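Local coordinates for phospholipase A1 (Streptomyces albidoflavus, PDB 4HYQ), which hydrolyses glycerophospholipids as a phospholipase A1, probably releasing the fatty acid from the sn-1 ester through the serine chemistry of the GDSL (SGNH) hydrolases, at residues W204-K209 with I213-H218; T194-E197 with G201-W204; A111-T116 with A168-S173. One frame throughout, in Å; residues are numbered along the deposited sequence.

Contact 1 (W204-K209 with I213-H218)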
loop_
_atom_site.group_PDB
_atom_site.type_symbol
_atom_site.label_atom_id
_atom_site.label_comp_id
_atom_site.label_asym_id
_atom_site.label_seq_id
_atom_site.Cartn_x
_atom_site.Cartn_y
_atom_site.Cartn_z
ATOM N N TRP A 204 1.190 -5.443 -13.453
ATOM C CA TRP A 204 1.313 -6.173 -12.199
ATOM C C TRP A 204 0.149 -5.702 -11.322
ATOM O O TRP A 204 0.149 -5.915 -10.106
ATOM C CB TRP A 204 2.622 -5.836 -11.485
ATOM C CG TRP A 204 3.827 -6.549 -11.998
ATOM C CD1 TRP A 204 3.860 -7.592 -12.880
ATOM C CD2 TRP A 204 5.187 -6.293 -11.627
ATOM N NE1 TRP A 204 5.161 -8.001 -13.080
ATOM C CE2 TRP A 204 5.992 -7.220 -12.324
ATOM C CE3 TRP A 204 5.802 -5.371 -10.772
ATOM C CZ2 TRP A 204 7.383 -7.250 -12.190
ATOM C CZ3 TRP A 204 7.189 -5.403 -10.641
ATOM C CH2 TRP A 204 7.959 -6.338 -11.349
ATOM N N LEU A 205 -0.827 -5.041 -11.942
ATOM C CA LEU A 205 -1.994 -4.551 -11.213
ATOM C C LEU A 205 -3.293 -5.016 -11.850
ATOM O O LEU A 205 -3.379 -5.158 -13.073
ATOM C CB LEU A 205 -2.013 -3.015 -11.188
ATOM C CG LEU A 205 -0.865 -2.302 -10.483
ATOM C CD1 LEU A 205 -0.964 -0.805 -10.762
ATOM C CD2 LEU A 205 -0.939 -2.576 -8.979
ATOM N N HIS A 206 -4.309 -5.233 -11.020
ATOM C CA HIS A 206 -5.614 -5.631 -11.532
ATOM C C HIS A 206 -6.321 -4.394 -12.047
ATOM O O HIS A 206 -6.216 -3.325 -11.457
ATOM C CB HIS A 206 -6.481 -6.230 -10.433
ATOM C CG HIS A 206 -6.031 -7.577 -9.973
ATOM N ND1 HIS A 206 -6.322 -8.736 -10.661
ATOM C CD2 HIS A 206 -5.301 -7.951 -8.897
ATOM C CE1 HIS A 206 -5.793 -9.768 -10.025
ATOM N NE2 HIS A 206 -5.168 -9.318 -8.953
ATOM N N SER A 207 -7.048 -4.551 -13.147
ATOM C CA SER A 207 -7.820 -3.447 -13.704
ATOM C C SER A 207 -9.133 -3.429 -12.922
ATOM O O SER A 207 -9.339 -4.258 -12.030
ATOM C CB SER A 207 -8.108 -3.708 -15.181
ATOM O OG SER A 207 -8.714 -4.981 -15.337
ATOM N N VAL A 208 -10.022 -2.504 -13.263
ATOM C CA VAL A 208 -11.307 -2.408 -12.582
ATOM C C VAL A 208 -12.063 -3.724 -12.675
ATOM O O VAL A 208 -12.163 -4.319 -13.757
ATOM C CB VAL A 208 -12.185 -1.299 -13.202
ATOM C CG1 VAL A 208 -13.523 -1.230 -12.483
ATOM C CG2 VAL A 208 -11.464 0.030 -13.117
ATOM N N LYS A 209 -12.598 -4.176 -11.541
ATOM C CA LYS A 209 -13.357 -5.422 -11.503
ATOM C C LYS A 209 -14.848 -5.146 -11.479
ATOM O O LYS A 209 -15.318 -4.305 -10.716
ATOM C CB LYS A 209 -12.987 -6.240 -10.272
ATOM C CG LYS A 209 -11.530 -6.665 -10.214
ATOM C CD LYS A 209 -11.169 -7.660 -11.309
ATOM C CE LYS A 209 -9.736 -8.152 -11.103
ATOM N NZ LYS A 209 -9.270 -9.153 -12.111
ATOM N N ILE A 213 -14.412 -10.689 -6.392
ATOM C CA ILE A 213 -13.856 -9.924 -5.281
ATOM C C ILE A 213 -13.311 -8.616 -5.855
ATOM O O ILE A 213 -12.720 -8.611 -6.929
ATOM C CB ILE A 213 -12.695 -10.712 -4.616
ATOM C CG1 ILE A 213 -13.237 -12.000 -3.987
ATOM C CG2 ILE A 213 -11.971 -9.850 -3.584
ATOM C CD1 ILE A 213 -14.198 -11.782 -2.848
ATOM N N ASN A 214 -13.505 -7.506 -5.155
ATOM C CA ASN A 214 -12.994 -6.236 -5.675
ATOM C C ASN A 214 -11.515 -6.028 -5.367
ATOM O O ASN A 214 -11.176 -5.457 -4.323
ATOM C CB ASN A 214 -13.785 -5.049 -5.108
ATOM C CG ASN A 214 -13.369 -3.706 -5.729
ATOM O OD1 ASN A 214 -13.843 -2.641 -5.324
ATOM N ND2 ASN A 214 -12.494 -3.760 -6.711
ATOM N N ASP A 215 -10.639 -6.498 -6.256
ATOM C CA ASP A 215 -9.210 -6.283 -6.082
ATOM C C ASP A 215 -8.711 -5.277 -7.122
ATOM O O ASP A 215 -7.537 -5.271 -7.508
ATOM C CB ASP A 215 -8.417 -7.605 -6.146
ATOM C CG ASP A 215 -8.688 -8.416 -7.396
ATOM O OD1 ASP A 215 -9.370 -7.914 -8.310
ATOM O OD2 ASP A 215 -8.189 -9.575 -7.456
ATOM N N SER A 216 -9.617 -4.406 -7.566
ATOM C CA SER A 216 -9.277 -3.380 -8.553
ATOM C C SER A 216 -8.076 -2.563 -8.073
ATOM O O SER A 216 -8.007 -2.202 -6.902
ATOM C CB SER A 216 -10.442 -2.399 -8.760
ATOM O OG SER A 216 -11.631 -3.048 -9.180
ATOM N N TYR A 217 -7.157 -2.270 -8.991
ATOM C CA TYR A 217 -5.965 -1.464 -8.712
ATOM C C TYR A 217 -4.969 -2.047 -7.718
ATOM O O TYR A 217 -4.058 -1.341 -7.263
ATOM C CB TYR A 217 -6.386 -0.063 -8.257
ATOM C CG TYR A 217 -7.238 0.644 -9.281
ATOM C CD1 TYR A 217 -8.616 0.798 -9.100
ATOM C CD2 TYR A 217 -6.669 1.136 -10.449
ATOM C CE1 TYR A 217 -9.399 1.428 -10.073
ATOM C CE2 TYR A 217 -7.441 1.774 -11.419
ATOM C CZ TYR A 217 -8.802 1.913 -11.223
ATOM O OH TYR A 217 -9.543 2.559 -12.187
ATOM N N HIS A 218 -5.114 -3.332 -7.398
ATOM C CA HIS A 218 -4.205 -3.976 -6.455
ATOM C C HIS A 218 -3.190 -4.840 -7.158
ATOM O O HIS A 218 -3.418 -5.289 -8.287
ATOM C CB HIS A 218 -4.977 -4.826 -5.442
ATOM C CG HIS A 218 -5.590 -4.020 -4.344
ATOM N ND1 HIS A 218 -6.611 -3.123 -4.566
ATOM C CD2 HIS A 218 -5.271 -3.915 -3.032
ATOM C CE1 HIS A 218 -6.891 -2.493 -3.437
ATOM N NE2 HIS A 218 -6.093 -2.954 -2.493
HETATM O O HOH W 1 -9.286 -11.109 -9.325
#
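His206 stacks on the Asp215 carboxylate and bonds through its backbone to Tyr217 and His218. Asp215 to His218 form a type II beta turn and match in sequence the Asp-x-x-His block of the SGNH hydrolases. Two backbone bonds hold the turn against 204-209. His206 N donates to His218 O over 2.9 Å, fairly straight at 160°. Tyr217 N gives its hydrogen to His206 O at 2.8 Å, from above the carbonyl plane. A third bond runs from Lys209 N to Ser216 OG, 2.8 Å away.

OD2 of Asp215 sits over the centre of one face of the His206 imidazole, 3.4 Å above it, with planes 17° apart. A chi1 of 54° sets Asp215 CG between its own N and carbonyl carbon, which lifts the carboxylate over the ring. The ring does not bond to it; His206 NE2 is hydrogen-bonded to Gly17 O, and ND1 takes a weak bond from Lys209 NZ. A water donates to Asp215 OD2 at 2.7 Å.

On the other flank, Val208 CG2 packs alongside the Tyr217 ring, 3.8 Å from CZ. Tyr217 OH is hydrogen-bonded to Tyr146, and both side chains touch helix 87-96, at Val95 and, for Tyr217, also Met91.

By its family motif His218 is probably the catalytic histidine. It is held by His206 N on its carbonyl oxygen, Ser11 OG on NE2 and the stacked ring of Tyr12. A bound pentaethylene glycol, probably from the crystallisation liquor, lies beside it. His218 ND1 donates to Ser216 O, 2.9 Å away in the ring plane; that oxygen, not the Asp215 carboxylate, takes the hydrogen.

Contact 2 (T194-E197 with G201-W204)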
loop_
_atom_site.group_PDB
_atom_site.type_symbol
_atom_site.label_atom_id
_atom_site.label_comp_id
_atom_site.label_asym_id
_atom_site.label_seq_id
_atom_site.Cartn_x
_atom_site.Cartn_y
_atom_site.Cartn_z
ATOM N N THR A 194 7.232 0.653 -12.383
ATOM C CA THR A 194 7.306 1.377 -13.647
ATOM C C THR A 194 7.397 0.366 -14.784
ATOM O O THR A 194 8.273 -0.497 -14.792
ATOM C CB THR A 194 8.521 2.328 -13.661
ATOM O OG1 THR A 194 8.333 3.343 -12.666
ATOM C CG2 THR A 194 8.667 2.992 -15.041
ATOM N N GLY A 195 6.474 0.471 -15.738
ATOM C CA GLY A 195 6.438 -0.458 -16.853
ATOM C C GLY A 195 5.547 -1.651 -16.557
ATOM O O GLY A 195 5.444 -2.587 -17.357
ATOM N N HIS A 196 4.886 -1.614 -15.402
ATOM C CA HIS A 196 4.001 -2.694 -14.970
ATOM C C HIS A 196 2.669 -2.162 -14.441
ATOM O O HIS A 196 2.005 -2.821 -13.649
ATOM C CB HIS A 196 4.682 -3.524 -13.873
ATOM C CG HIS A 196 5.919 -4.229 -14.333
ATOM N ND1 HIS A 196 5.889 -5.284 -15.226
ATOM C CD2 HIS A 196 7.222 -4.027 -14.034
ATOM C CE1 HIS A 196 7.121 -5.698 -15.454
ATOM N NE2 HIS A 196 7.951 -4.952 -14.744
ATOM N N GLU A 197 2.301 -0.961 -14.871
ATOM C CA GLU A 197 1.044 -0.349 -14.470
ATOM C C GLU A 197 -0.068 -0.836 -15.400
ATOM O O GLU A 197 0.181 -1.601 -16.329
ATOM C CB GLU A 197 1.151 1.177 -14.556
ATOM C CG GLU A 197 2.265 1.768 -13.726
ATOM C CD GLU A 197 3.536 2.005 -14.526
ATOM O OE1 GLU A 197 3.769 1.289 -15.526
ATOM O OE2 GLU A 197 4.307 2.905 -14.139
ATOM N N GLY A 201 0.972 -3.182 -20.719
ATOM C CA GLY A 201 1.222 -4.315 -21.589
ATOM C C GLY A 201 1.871 -5.452 -20.815
ATOM O O GLY A 201 2.052 -6.551 -21.336
ATOM N N ASP A 202 2.238 -5.181 -19.565
ATOM C CA ASP A 202 2.849 -6.180 -18.688
ATOM C C ASP A 202 2.492 -5.759 -17.265
ATOM O O ASP A 202 3.351 -5.647 -16.383
ATOM C CB ASP A 202 4.369 -6.199 -18.864
ATOM C CG ASP A 202 5.026 -7.352 -18.127
ATOM O OD1 ASP A 202 4.369 -8.403 -17.947
ATOM O OD2 ASP A 202 6.202 -7.212 -17.735
ATOM N N SER A 203 1.200 -5.539 -17.060
ATOM C CA SER A 203 0.689 -5.074 -15.779
ATOM C C SER A 203 0.840 -6.025 -14.603
ATOM O O SER A 203 0.663 -7.235 -14.733
ATOM C CB SER A 203 -0.779 -4.691 -15.938
ATOM O OG SER A 203 -1.301 -4.157 -14.735
ATOM N N TRP A 204 1.190 -5.443 -13.453
ATOM C CA TRP A 204 1.313 -6.173 -12.199
ATOM C C TRP A 204 0.149 -5.702 -11.322
ATOM O O TRP A 204 0.149 -5.915 -10.106
ATOM C CB TRP A 204 2.622 -5.836 -11.485
ATOM C CG TRP A 204 3.827 -6.549 -11.998
ATOM C CD1 TRP A 204 3.860 -7.592 -12.880
ATOM C CD2 TRP A 204 5.187 -6.293 -11.627
ATOM N NE1 TRP A 204 5.161 -8.001 -13.080
ATOM C CE2 TRP A 204 5.992 -7.220 -12.324
ATOM C CE3 TRP A 204 5.802 -5.371 -10.772
ATOM C CZ2 TRP A 204 7.383 -7.250 -12.190
ATOM C CZ3 TRP A 204 7.189 -5.403 -10.641
ATOM C CH2 TRP A 204 7.959 -6.338 -11.349
#
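His196 lies flat on the indole of Trp204 in a face-to-face stack within the loop between helices 189-192 and 221-235. The imidazole and the six-membered ring of Trp204 have centroids 3.6 Å apart and planes within 1° of each other. His196 NE2 is 3.5 Å from Trp204 CZ2. His196 CB adds a CH-pi contact, 3.9 Å from the centroid of the five-membered ring. The stack is gripped by the backbone: Trp204 N donates to His196 O over 2.8 Å. With CG anti to its carbonyl carbon (chi1 -64°), the His196 ring is placed over the indole and within reach of Asp202.

The ring's rotation is fixed at its edge. ND1 of His196 donates to Asp202 O at 2.8 Å, in both the ring plane and the carbonyl plane. Phe193 meets the indole edge-to-face. With an alanine at Trp204, the His196 ring would probably lose the partner on one face and Phe193 the indole it meets.

The Asp202 side is looser. This residue is exposed, and its carboxylate lies beside the His196 ring without a well-aimed bond to it. Its exact place is doubtful, since OD2 is modelled too close to the ring. Nearby, Ser203 CB rests against Glu197 O at 3.3 Å, while Ser203 OG is bonded to Leu205 O.

The bond to Asp202 O implies that ND1 of His196 carries a hydrogen. It sets the turn of the ring, while the indole covers one of its faces.

Contact 3 (A111-T116 with A168-S173)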
loop_
_atom_site.group_PDB
_atom_site.type_symbol
_atom_site.label_atom_id
_atom_site.label_comp_id
_atom_site.label_asym_id
_atom_site.label_seq_id
_atom_site.Cartn_x
_atom_site.Cartn_y
_atom_site.Cartn_z
ATOM N N ALA A 111 -6.012 17.415 -1.518
ATOM C CA ALA A 111 -5.979 18.450 -0.485
ATOM C C ALA A 111 -5.844 17.815 0.893
ATOM O O ALA A 111 -5.163 18.354 1.762
ATOM C CB ALA A 111 -7.240 19.315 -0.544
ATOM N N PHE A 112 -6.496 16.672 1.088
ATOM C CA PHE A 112 -6.443 15.948 2.359
ATOM C C PHE A 112 -5.038 15.390 2.555
ATOM O O PHE A 112 -4.494 15.417 3.659
ATOM C CB PHE A 112 -7.454 14.795 2.348
ATOM C CG PHE A 112 -7.364 13.889 3.548
ATOM C CD1 PHE A 112 -8.189 14.084 4.649
ATOM C CD2 PHE A 112 -6.450 12.834 3.573
ATOM C CE1 PHE A 112 -8.103 13.244 5.765
ATOM C CE2 PHE A 112 -6.354 11.993 4.679
ATOM C CZ PHE A 112 -7.190 12.197 5.780
ATOM N N VAL A 113 -4.460 14.880 1.474
ATOM C CA VAL A 113 -3.121 14.304 1.516
ATOM C C VAL A 113 -2.087 15.329 1.962
ATOM O O VAL A 113 -1.193 15.005 2.739
ATOM C CB VAL A 113 -2.716 13.735 0.135
ATOM C CG1 VAL A 113 -1.206 13.476 0.084
ATOM C CG2 VAL A 113 -3.479 12.435 -0.134
ATOM N N GLU A 114 -2.214 16.563 1.484
ATOM C CA GLU A 114 -1.263 17.614 1.847
ATOM C C GLU A 114 -1.466 18.195 3.236
ATOM O O GLU A 114 -0.501 18.443 3.960
ATOM C CB GLU A 114 -1.352 18.789 0.868
ATOM C CG GLU A 114 -1.016 18.476 -0.568
ATOM C CD GLU A 114 -1.311 19.655 -1.480
ATOM O OE1 GLU A 114 -0.732 20.741 -1.254
ATOM O OE2 GLU A 114 -2.127 19.496 -2.415
ATOM N N SER A 115 -2.721 18.401 3.613
ATOM C CA SER A 115 -3.035 19.052 4.877
ATOM C C SER A 115 -3.353 18.218 6.101
ATOM O O SER A 115 -3.121 18.657 7.226
ATOM C CB SER A 115 -4.207 20.004 4.663
ATOM O OG SER A 115 -5.415 19.263 4.528
ATOM N N THR A 116 -3.889 17.024 5.899
ATOM C CA THR A 116 -4.292 16.211 7.027
ATOM C C THR A 116 -3.538 14.906 7.220
ATOM O O THR A 116 -3.266 14.493 8.351
ATOM C CB THR A 116 -5.788 15.903 6.918
ATOM O OG1 THR A 116 -6.506 17.132 6.749
ATOM C CG2 THR A 116 -6.287 15.201 8.164
ATOM N N ALA A 168 -1.268 9.793 -6.758
ATOM C CA ALA A 168 -0.357 8.803 -6.194
ATOM C C ALA A 168 0.993 9.456 -5.923
ATOM O O ALA A 168 1.597 9.237 -4.872
ATOM C CB ALA A 168 -0.183 7.620 -7.148
ATOM N N ASP A 169 1.465 10.256 -6.876
ATOM C CA ASP A 169 2.752 10.939 -6.713
ATOM C C ASP A 169 2.772 11.788 -5.449
ATOM O O ASP A 169 3.738 11.744 -4.674
ATOM C CB ASP A 169 3.056 11.820 -7.929
ATOM C CG ASP A 169 3.416 11.014 -9.161
ATOM O OD1 ASP A 169 3.672 9.798 -9.045
ATOM O OD2 ASP A 169 3.464 11.603 -10.260
ATOM N N LEU A 170 1.704 12.548 -5.232
ATOM C CA LEU A 170 1.605 13.409 -4.057
ATOM C C LEU A 170 1.559 12.580 -2.775
ATOM O O LEU A 170 2.205 12.918 -1.775
ATOM C CB LEU A 170 0.357 14.298 -4.147
ATOM C CG LEU A 170 0.114 15.250 -2.974
ATOM C CD1 LEU A 170 1.177 16.350 -2.987
ATOM C CD2 LEU A 170 -1.281 15.861 -3.070
ATOM N N LEU A 171 0.790 11.493 -2.798
ATOM C CA LEU A 171 0.690 10.627 -1.629
ATOM C C LEU A 171 2.061 10.037 -1.302
ATOM O O LEU A 171 2.492 10.059 -0.151
ATOM C CB LEU A 171 -0.324 9.490 -1.885
ATOM C CG LEU A 171 -0.506 8.403 -0.819
ATOM C CD1 LEU A 171 -0.965 9.029 0.501
ATOM C CD2 LEU A 171 -1.559 7.387 -1.316
ATOM N N ASN A 172 2.753 9.533 -2.319
ATOM C CA ASN A 172 4.070 8.934 -2.103
ATOM C C ASN A 172 5.082 9.973 -1.639
ATOM O O ASN A 172 5.998 9.661 -0.877
ATOM C CB ASN A 172 4.563 8.248 -3.374
ATOM C CG ASN A 172 3.845 6.936 -3.633
ATOM O OD1 ASN A 172 3.425 6.254 -2.692
ATOM N ND2 ASN A 172 3.718 6.567 -4.902
ATOM N N SER A 173 4.912 11.209 -2.091
ATOM C CA SER A 173 5.822 12.278 -1.680
ATOM C C SER A 173 5.657 12.534 -0.180
ATOM O O SER A 173 6.643 12.642 0.557
ATOM C CB SER A 173 5.527 13.555 -2.479
ATOM O OG SER A 173 6.313 14.627 -2.002
#
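Leu170 reaches across to Val113 and Glu114 and so joins helix 158-181 to helix 99-115. Both helices belong to the three-layer alpha/beta/alpha fold of the SGNH hydrolases, built round a parallel sheet. The two short helical segments run nearly parallel, 14° apart, with axes 9.6 Å from each other at closest approach.

CB of Leu170 leaves the backbone toward the facing helix. CG stands anti to the backbone N (chi1 180°), which carries the branch point out toward helix 99-115. There CG meets Val113 CG1 at 3.8 Å, and the two side chains run alongside each other, pointing opposite ways. Beyond CG the leucine meets Glu114, whose chain lies roughly perpendicular to it. CD1 of Leu170 is 3.9 Å from Glu114 CG. CD2 comes closer to the same carbon, at 3.6 Å, and lies near both Glu114 OE2 and Val113 CB, so it spans the two residues. The aliphatic part of Glu114 thus covers the leucine tip, while the residue itself is exposed.

Val113 is buried. Its CG1 serves two neighbours: besides Leu170 it touches Leu171 CA at 3.8 Å. Val113 and Leu171 both also pack on Phe87 of helix 87-96, which makes this end of the contact the more enclosed one. Leu171 further touches Leu117 and Tyr142, and a bound pentaethylene glycol, probably from the crystallisation liquor, lies about 4 Å from its side chain. A looser touch is Val113 CG2 to Leu171 CD1 at 4.3 Å.

Contacts 1 and 2 belong to one long loop between helices 189-192 and 221-235. They share Trp204 and touch where Leu205 CD1 meets Glu197 CA at 4.2 Å. Contact 3 joins two helices instead, and its nearest atoms are about 9 Å from either of the others. The chemistry follows the place. Contact 2 is at the surface and relies on stacked rings and two hydrogen bonds. Contact 1 is partly buried, mixes backbone bonds with charged and polar side chains, and includes the probable catalytic histidine. Contact 3 is also partly buried, but its touching atoms are almost all carbon.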